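Local coordinates for envelope glycoprotein (Thogoto virus, PDB 5XEA) that probably attaches the virus to its host-cell receptor and later drives fusion of the viral and host membranes, at residues F150-V160 with Q237-N246. Sequence-based numbering, arbitrary orientation.
With NAG (2-acetamido-2-deoxy-beta-D-glucopyranose), chain F.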
ATOM      1  N   PHE B 150      -9.778   1.238 -14.893  1.00 47.08           N
ATOM      2  CA  PHE B 150     -10.667   0.466 -14.031  1.00 48.72           C
ATOM      3  C   PHE B 150     -11.794   1.357 -13.516  1.00 50.91           C
ATOM      4  O   PHE B 150     -11.749   2.590 -13.626  1.00 43.66           O
ATOM      5  CB  PHE B 150      -9.907  -0.173 -12.854  1.00 33.50           C
ATOM      6  CG  PHE B 150      -9.250   0.828 -11.910  1.00 34.94           C
ATOM      7  CD1 PHE B 150      -9.962   1.402 -10.867  1.00 34.81           C
ATOM      8  CD2 PHE B 150      -7.912   1.155 -12.057  1.00 38.50           C
ATOM      9  CE1 PHE B 150      -9.345   2.302 -10.005  1.00 32.86           C
ATOM     10  CE2 PHE B 150      -7.293   2.035 -11.205  1.00 35.28           C
ATOM     11  CZ  PHE B 150      -8.001   2.613 -10.180  1.00 39.65           C
ATOM     12  N   PHE B 151     -12.819   0.724 -12.947  1.00 45.09           N
ATOM     13  CA  PHE B 151     -13.992   1.453 -12.489  1.00 40.42           C
ATOM     14  C   PHE B 151     -14.576   0.720 -11.290  1.00 51.02           C
ATOM     15  O   PHE B 151     -14.114  -0.358 -10.916  1.00 40.61           O
ATOM     16  CB  PHE B 151     -15.024   1.600 -13.618  1.00 38.48           C
ATOM     17  CG  PHE B 151     -15.561   0.275 -14.124  1.00 44.55           C
ATOM     18  CD1 PHE B 151     -16.695  -0.289 -13.565  1.00 43.10           C
ATOM     19  CD2 PHE B 151     -14.910  -0.409 -15.135  1.00 49.22           C
ATOM     20  CE1 PHE B 151     -17.181  -1.520 -14.020  1.00 45.73           C
ATOM     21  CE2 PHE B 151     -15.373  -1.624 -15.594  1.00 49.53           C
ATOM     22  CZ  PHE B 151     -16.513  -2.188 -15.031  1.00 52.33           C
ATOM     23  N   ASN B 152     -15.574   1.344 -10.663  1.00 41.41           N
ATOM     24  CA  ASN B 152     -16.387   0.719  -9.636  1.00 41.18           C
ATOM     25  C   ASN B 152     -17.820   0.594 -10.136  1.00 42.55           C
ATOM     26  O   ASN B 152     -18.224   1.267 -11.090  1.00 39.95           O
ATOM     27  CB  ASN B 152     -16.392   1.531  -8.334  1.00 40.01           C
ATOM     28  CG  ASN B 152     -15.085   1.423  -7.565  1.00 37.60           C
ATOM     29  OD1 ASN B 152     -14.350   0.431  -7.673  1.00 36.13           O
ATOM     30  ND2 ASN B 152     -14.795   2.447  -6.771  1.00 39.89           N
ATOM     31  N   LEU B 153     -18.586  -0.278  -9.482  1.00 36.83           N
ATOM     32  CA  LEU B 153     -20.037  -0.223  -9.571  1.00 48.09           C
ATOM     33  C   LEU B 153     -20.575   0.435  -8.312  1.00 48.97           C
ATOM     34  O   LEU B 153     -19.906   0.480  -7.282  1.00 52.12           O
ATOM     35  CB  LEU B 153     -20.650  -1.618  -9.744  1.00 50.23           C
ATOM     36  CG  LEU B 153     -20.436  -2.378 -11.057  1.00 49.07           C
ATOM     37  CD1 LEU B 153     -21.240  -3.695 -11.013  1.00 52.78           C
ATOM     38  CD2 LEU B 153     -20.797  -1.533 -12.278  1.00 51.64           C
ATOM     39  N   GLN B 154     -21.798   0.945  -8.397  1.00 47.19           N
ATOM     40  CA  GLN B 154     -22.334   1.722  -7.291  1.00 41.11           C
ATOM     41  C   GLN B 154     -23.850   1.762  -7.384  1.00 47.54           C
ATOM     42  O   GLN B 154     -24.411   1.892  -8.476  1.00 48.32           O
ATOM     43  CB  GLN B 154     -21.755   3.146  -7.298  1.00 51.73           C
ATOM     44  CG  GLN B 154     -22.244   4.024  -6.160  1.00 66.92           C
ATOM     45  CD  GLN B 154     -21.466   5.333  -6.051  1.00 86.66           C
ATOM     46  OE1 GLN B 154     -20.229   5.348  -6.095  1.00 91.91           O
ATOM     47  NE2 GLN B 154     -22.189   6.440  -5.910  1.00 86.30           N
ATOM     48  N   TRP B 155     -24.502   1.659  -6.231  1.00 48.99           N
ATOM     49  CA  TRP B 155     -25.946   1.806  -6.146  1.00 50.93           C
ATOM     50  C   TRP B 155     -26.302   3.281  -6.183  1.00 56.20           C
ATOM     51  O   TRP B 155     -25.841   4.047  -5.332  1.00 56.49           O
ATOM     52  CB  TRP B 155     -26.489   1.196  -4.860  1.00 45.03           C
ATOM     53  CG  TRP B 155     -26.553  -0.289  -4.812  1.00 50.06           C
ATOM     54  CD1 TRP B 155     -25.716  -1.107  -4.140  1.00 46.54           C
ATOM     55  CD2 TRP B 155     -27.550  -1.132  -5.403  1.00 51.93           C
ATOM     56  NE1 TRP B 155     -26.095  -2.409  -4.293  1.00 54.81           N
ATOM     57  CE2 TRP B 155     -27.225  -2.455  -5.064  1.00 48.11           C
ATOM     58  CE3 TRP B 155     -28.680  -0.895  -6.196  1.00 59.85           C
ATOM     59  CZ2 TRP B 155     -27.994  -3.552  -5.482  1.00 52.14           C
ATOM     60  CZ3 TRP B 155     -29.436  -1.981  -6.618  1.00 54.85           C
ATOM     61  CH2 TRP B 155     -29.087  -3.290  -6.262  1.00 58.44           C
ATOM     62  N   VAL B 156     -27.140   3.674  -7.141  1.00 56.84           N
ATOM     63  CA  VAL B 156     -27.684   5.030  -7.212  1.00 59.67           C
ATOM     64  C   VAL B 156     -29.200   4.919  -7.308  1.00 67.10           C
ATOM     65  O   VAL B 156     -29.726   4.464  -8.332  1.00 67.83           O
ATOM     66  CB  VAL B 156     -27.126   5.830  -8.397  1.00 58.94           C
ATOM     67  CG1 VAL B 156     -27.714   7.232  -8.396  1.00 60.64           C
ATOM     68  CG2 VAL B 156     -25.612   5.893  -8.333  1.00 57.51           C
ATOM     69  N   LYS B 157     -29.897   5.334  -6.250  1.00 70.64           N
ATOM     70  CA  LYS B 157     -31.361   5.330  -6.180  1.00 72.36           C
ATOM     71  C   LYS B 157     -31.940   4.011  -6.697  1.00 75.84           C
ATOM     72  O   LYS B 157     -32.736   3.966  -7.638  1.00 78.24           O
ATOM     73  CB  LYS B 157     -31.944   6.537  -6.924  1.00 69.24           C
ATOM     74  CG  LYS B 157     -32.097   7.766  -6.035  1.00 79.47           C
ATOM     75  CD  LYS B 157     -32.578   8.999  -6.794  1.00 87.62           C
ATOM     76  CE  LYS B 157     -31.419   9.931  -7.139  1.00 85.77           C
ATOM     77  NZ  LYS B 157     -31.755  11.368  -6.900  1.00 86.74           N
ATOM     78  N   ASN B 158     -31.482   2.923  -6.071  1.00 71.26           N
ATOM     79  CA  ASN B 158     -31.995   1.567  -6.250  1.00 73.46           C
ATOM     80  C   ASN B 158     -31.639   0.951  -7.597  1.00 67.96           C
ATOM     81  O   ASN B 158     -32.256  -0.046  -7.995  1.00 63.72           O
ATOM     82  CB  ASN B 158     -33.512   1.519  -6.034  1.00 90.36           C
ATOM     83  CG  ASN B 158     -33.928   2.193  -4.747  1.00 98.65           C
ATOM     84  OD1 ASN B 158     -33.406   1.879  -3.679  1.00 96.38           O
ATOM     85  ND2 ASN B 158     -34.854   3.144  -4.844  1.00108.68           N
ATOM     86  N   GLU B 159     -30.648   1.499  -8.310  1.00 61.07           N
ATOM     87  CA  GLU B 159     -30.123   0.834  -9.496  1.00 60.29           C
ATOM     88  C   GLU B 159     -28.598   0.856  -9.494  1.00 55.55           C
ATOM     89  O   GLU B 159     -27.965   1.763  -8.946  1.00 54.34           O
ATOM     90  CB  GLU B 159     -30.665   1.457 -10.797  1.00 73.41           C
ATOM     91  CG  GLU B 159     -30.311   0.670 -12.080  1.00 93.12           C
ATOM     92  CD  GLU B 159     -30.358  -0.860 -11.903  1.00103.82           C
ATOM     93  OE1 GLU B 159     -31.329  -1.385 -11.309  1.00104.05           O
ATOM     94  OE2 GLU B 159     -29.407  -1.540 -12.356  1.00103.84           O
ATOM     95  N   VAL B 160     -28.021  -0.167 -10.119  1.00 53.05           N
ATOM     96  CA  VAL B 160     -26.578  -0.328 -10.211  1.00 58.41           C
ATOM     97  C   VAL B 160     -26.069   0.524 -11.365  1.00 56.25           C
ATOM     98  O   VAL B 160     -26.485   0.352 -12.517  1.00 53.13           O
ATOM     99  CB  VAL B 160     -26.203  -1.802 -10.405  1.00 59.65           C
ATOM    100  CG1 VAL B 160     -24.690  -1.951 -10.529  1.00 51.19           C
ATOM    101  CG2 VAL B 160     -26.752  -2.635  -9.252  1.00 60.11           C
ATOM    102  N   GLN B 237     -27.674  -3.052   1.025  1.00 54.25           N
ATOM    103  CA  GLN B 237     -27.463  -2.668  -0.363  1.00 55.23           C
ATOM    104  C   GLN B 237     -26.062  -2.070  -0.453  1.00 57.83           C
ATOM    105  O   GLN B 237     -25.809  -0.979   0.068  1.00 50.61           O
ATOM    106  CB  GLN B 237     -28.539  -1.673  -0.783  1.00 63.78           C
ATOM    107  CG  GLN B 237     -28.666  -1.438  -2.251  1.00 76.83           C
ATOM    108  CD  GLN B 237     -29.996  -0.814  -2.590  1.00 81.72           C
ATOM    109  OE1 GLN B 237     -31.035  -1.468  -2.501  1.00 76.91           O
ATOM    110  NE2 GLN B 237     -29.980   0.465  -2.954  1.00 90.55           N
ATOM    111  N   PHE B 238     -25.162  -2.772  -1.130  1.00 55.82           N
ATOM    112  CA  PHE B 238     -23.742  -2.645  -0.847  1.00 55.85           C
ATOM    113  C   PHE B 238     -22.939  -2.916  -2.112  1.00 44.72           C
ATOM    114  O   PHE B 238     -23.300  -3.783  -2.909  1.00 48.54           O
ATOM    115  CB  PHE B 238     -23.377  -3.631   0.282  1.00 63.89           C
ATOM    116  CG  PHE B 238     -21.938  -3.613   0.670  1.00 63.91           C
ATOM    117  CD1 PHE B 238     -21.441  -2.613   1.496  1.00 72.44           C
ATOM    118  CD2 PHE B 238     -21.082  -4.602   0.225  1.00 63.75           C
ATOM    119  CE1 PHE B 238     -20.098  -2.582   1.856  1.00 69.04           C
ATOM    120  CE2 PHE B 238     -19.742  -4.585   0.579  1.00 73.10           C
ATOM    121  CZ  PHE B 238     -19.247  -3.566   1.396  1.00 70.50           C
ATOM    122  N   CYS B 239     -21.851  -2.172  -2.305  1.00 43.74           N
ATOM    123  CA  CYS B 239     -20.979  -2.421  -3.443  1.00 47.25           C
ATOM    124  C   CYS B 239     -19.538  -2.546  -2.975  1.00 50.84           C
ATOM    125  O   CYS B 239     -19.135  -1.949  -1.971  1.00 44.48           O
ATOM    126  CB  CYS B 239     -21.097  -1.318  -4.522  1.00 65.57           C
ATOM    127  SG  CYS B 239     -22.779  -1.081  -5.185  1.00104.99           S
ATOM    128  N   HIS B 240     -18.774  -3.360  -3.699  1.00 46.32           N
ATOM    129  CA  HIS B 240     -17.337  -3.459  -3.490  1.00 45.98           C
ATOM    130  C   HIS B 240     -16.673  -3.567  -4.854  1.00 42.36           C
ATOM    131  O   HIS B 240     -16.864  -4.561  -5.559  1.00 46.46           O
ATOM    132  CB  HIS B 240     -16.959  -4.643  -2.598  1.00 45.06           C
ATOM    133  CG  HIS B 240     -15.490  -4.748  -2.365  1.00 43.90           C
ATOM    134  ND1 HIS B 240     -14.688  -5.627  -3.061  1.00 52.00           N
ATOM    135  CD2 HIS B 240     -14.666  -4.046  -1.553  1.00 48.03           C
ATOM    136  CE1 HIS B 240     -13.434  -5.479  -2.671  1.00 51.36           C
ATOM    137  NE2 HIS B 240     -13.393  -4.521  -1.762  1.00 52.17           N
ATOM    138  N   GLN B 241     -15.896  -2.539  -5.217  1.00 42.88           N
ATOM    139  CA  GLN B 241     -15.209  -2.480  -6.503  1.00 37.01           C
ATOM    140  C   GLN B 241     -16.153  -2.799  -7.655  1.00 38.79           C
ATOM    141  O   GLN B 241     -17.147  -2.091  -7.847  1.00 48.76           O
ATOM    142  CB  GLN B 241     -13.984  -3.403  -6.478  1.00 41.72           C
ATOM    143  CG  GLN B 241     -13.005  -2.941  -5.373  1.00 42.43           C
ATOM    144  CD  GLN B 241     -11.602  -3.507  -5.466  1.00 48.78           C
ATOM    145  OE1 GLN B 241     -11.343  -4.458  -6.199  1.00 47.45           O
ATOM    146  NE2 GLN B 241     -10.675  -2.899  -4.716  1.00 44.94           N
ATOM    147  N   TYR B 242     -15.867  -3.858  -8.412  1.00 44.18           N
ATOM    148  CA  TYR B 242     -16.627  -4.224  -9.609  1.00 55.52           C
ATOM    149  C   TYR B 242     -17.956  -4.923  -9.329  1.00 52.03           C
ATOM    150  O   TYR B 242     -18.585  -5.380 -10.286  1.00 60.67           O
ATOM    151  CB  TYR B 242     -15.798  -5.144 -10.512  1.00 61.43           C
ATOM    152  CG  TYR B 242     -14.469  -4.583 -10.913  1.00 58.06           C
ATOM    153  CD1 TYR B 242     -14.380  -3.516 -11.813  1.00 78.29           C
ATOM    154  CD2 TYR B 242     -13.295  -5.120 -10.405  1.00 57.36           C
ATOM    155  CE1 TYR B 242     -13.137  -2.990 -12.192  1.00 73.86           C
ATOM    156  CE2 TYR B 242     -12.061  -4.613 -10.772  1.00 73.57           C
ATOM    157  CZ  TYR B 242     -11.984  -3.551 -11.661  1.00 75.97           C
ATOM    158  OH  TYR B 242     -10.743  -3.074 -12.004  1.00 65.24           O
ATOM    159  N   ALA B 243     -18.396  -5.057  -8.078  1.00 59.30           N
ATOM    160  CA  ALA B 243     -19.594  -5.830  -7.765  1.00 48.18           C
ATOM    161  C   ALA B 243     -20.512  -5.040  -6.844  1.00 54.71           C
ATOM    162  O   ALA B 243     -20.045  -4.361  -5.920  1.00 58.34           O
ATOM    163  CB  ALA B 243     -19.243  -7.165  -7.101  1.00 47.07           C
ATOM    164  N   CYS B 244     -21.814  -5.116  -7.104  1.00 46.80           N
ATOM    165  CA  CYS B 244     -22.813  -4.627  -6.168  1.00 45.59           C
ATOM    166  C   CYS B 244     -23.657  -5.791  -5.671  1.00 53.03           C
ATOM    167  O   CYS B 244     -23.892  -6.763  -6.393  1.00 49.60           O
ATOM    168  CB  CYS B 244     -23.715  -3.568  -6.782  1.00 42.11           C
ATOM    169  SG  CYS B 244     -22.872  -1.974  -7.021  1.00 56.45           S
ATOM    170  N   TYR B 245     -24.110  -5.676  -4.430  1.00 50.56           N
ATOM    171  CA  TYR B 245     -24.879  -6.718  -3.772  1.00 48.32           C
ATOM    172  C   TYR B 245     -26.160  -6.126  -3.212  1.00 52.78           C
ATOM    173  O   TYR B 245     -26.204  -4.961  -2.799  1.00 47.36           O
ATOM    174  CB  TYR B 245     -24.086  -7.391  -2.640  1.00 47.46           C
ATOM    175  CG  TYR B 245     -22.818  -8.058  -3.103  1.00 51.52           C
ATOM    176  CD1 TYR B 245     -22.799  -9.400  -3.443  1.00 52.33           C
ATOM    177  CD2 TYR B 245     -21.632  -7.337  -3.210  1.00 50.41           C
ATOM    178  CE1 TYR B 245     -21.635 -10.009  -3.874  1.00 50.70           C
ATOM    179  CE2 TYR B 245     -20.464  -7.943  -3.636  1.00 51.33           C
ATOM    180  CZ  TYR B 245     -20.475  -9.274  -3.965  1.00 49.11           C
ATOM    181  OH  TYR B 245     -19.321  -9.874  -4.391  1.00 59.23           O
ATOM    182  N   ASN B 246     -27.213  -6.941  -3.226  1.00 48.80           N
ATOM    183  CA  ASN B 246     -28.460  -6.639  -2.531  1.00 49.14           C
ATOM    184  C   ASN B 246     -28.773  -7.868  -1.680  1.00 53.06           C
ATOM    185  O   ASN B 246     -29.218  -8.897  -2.201  1.00 53.35           O
ATOM    186  CB  ASN B 246     -29.589  -6.313  -3.501  1.00 51.39           C
ATOM    187  CG  ASN B 246     -30.850  -5.875  -2.794  1.00 74.23           C
ATOM    188  OD1 ASN B 246     -30.797  -5.212  -1.761  1.00 86.12           O
ATOM    189  ND2 ASN B 246     -31.994  -6.246  -3.347  1.00 93.91           N
TER
HETATM  190  C1  NAG F   1     -33.261  -5.899  -2.763  1.00 80.59           C
HETATM  191  C2  NAG F   1     -34.108  -5.054  -3.715  1.00 95.27           C
HETATM  192  C3  NAG F   1     -35.488  -4.805  -3.119  1.00104.30           C
HETATM  193  C4  NAG F   1     -36.149  -6.122  -2.724  1.00106.48           C
HETATM  194  C5  NAG F   1     -35.218  -6.921  -1.815  1.00100.20           C
HETATM  195  C6  NAG F   1     -35.745  -8.301  -1.501  1.00 99.00           C
HETATM  196  C7  NAG F   1     -33.312  -3.329  -5.266  1.00 92.25           C
HETATM  197  C8  NAG F   1     -32.638  -1.998  -5.396  1.00 91.02           C
HETATM  198  N2  NAG F   1     -33.460  -3.789  -4.021  1.00 94.26           N
HETATM  199  O3  NAG F   1     -36.260  -4.104  -4.088  1.00104.31           O
HETATM  200  O4  NAG F   1     -37.360  -5.895  -2.012  1.00112.80           O
HETATM  201  O5  NAG F   1     -33.949  -7.105  -2.455  1.00 93.80           O
HETATM  202  O6  NAG F   1     -35.620  -9.166  -2.622  1.00 97.93           O
HETATM  203  O7  NAG F   1     -33.698  -3.962  -6.243  1.00 90.88           O
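Trp155 lays its indole across the hairpin 237-246, one face against the extended chain of Gln237 and the other toward the Cys239-Cys244 disulfide. CG of Gln237 sits over the five-membered ring in a CH-pi contact, and the Gln237 amide continues above the benzo ring with the two planes 30° apart. On the opposite face lies SG of Cys244, 4.4 Å from the centroid of the five-membered ring, while SG of Cys239 approaches obliquely near CD1. With CG beside the backbone N (chi1 -75°), Trp155 points NE1 at the hairpin backbone, where it donates to O of Tyr245 at 3.0 Å from above the carbonyl plane; Phe238 N reaches that oxygen from the other face. At the far end of the indole, CZ3 of Trp155 lies 3.4 Å from the acetamide methyl C8 of the N-acetylglucosamine bonded to Asn246.

Leu153 packs CB on Cys244 SG at 3.5 Å, and its backbone N gives a nearly straight bond (171°) to O of Gln241, in the type II' turn of the hairpin. Beyond it, the edge of Tyr242 meets the face of Phe151 in a T-shaped pair, centroids 5.3 Å apart; Arg414 forms a cation-pi contact with the same tyrosine. The contact thus joins two antiparallel sheets: strand 133-156 pairs with 159-165, whereas hairpin 237-246 borders strand 24-35, whose Tyr33 ring stands perpendicular to Trp155.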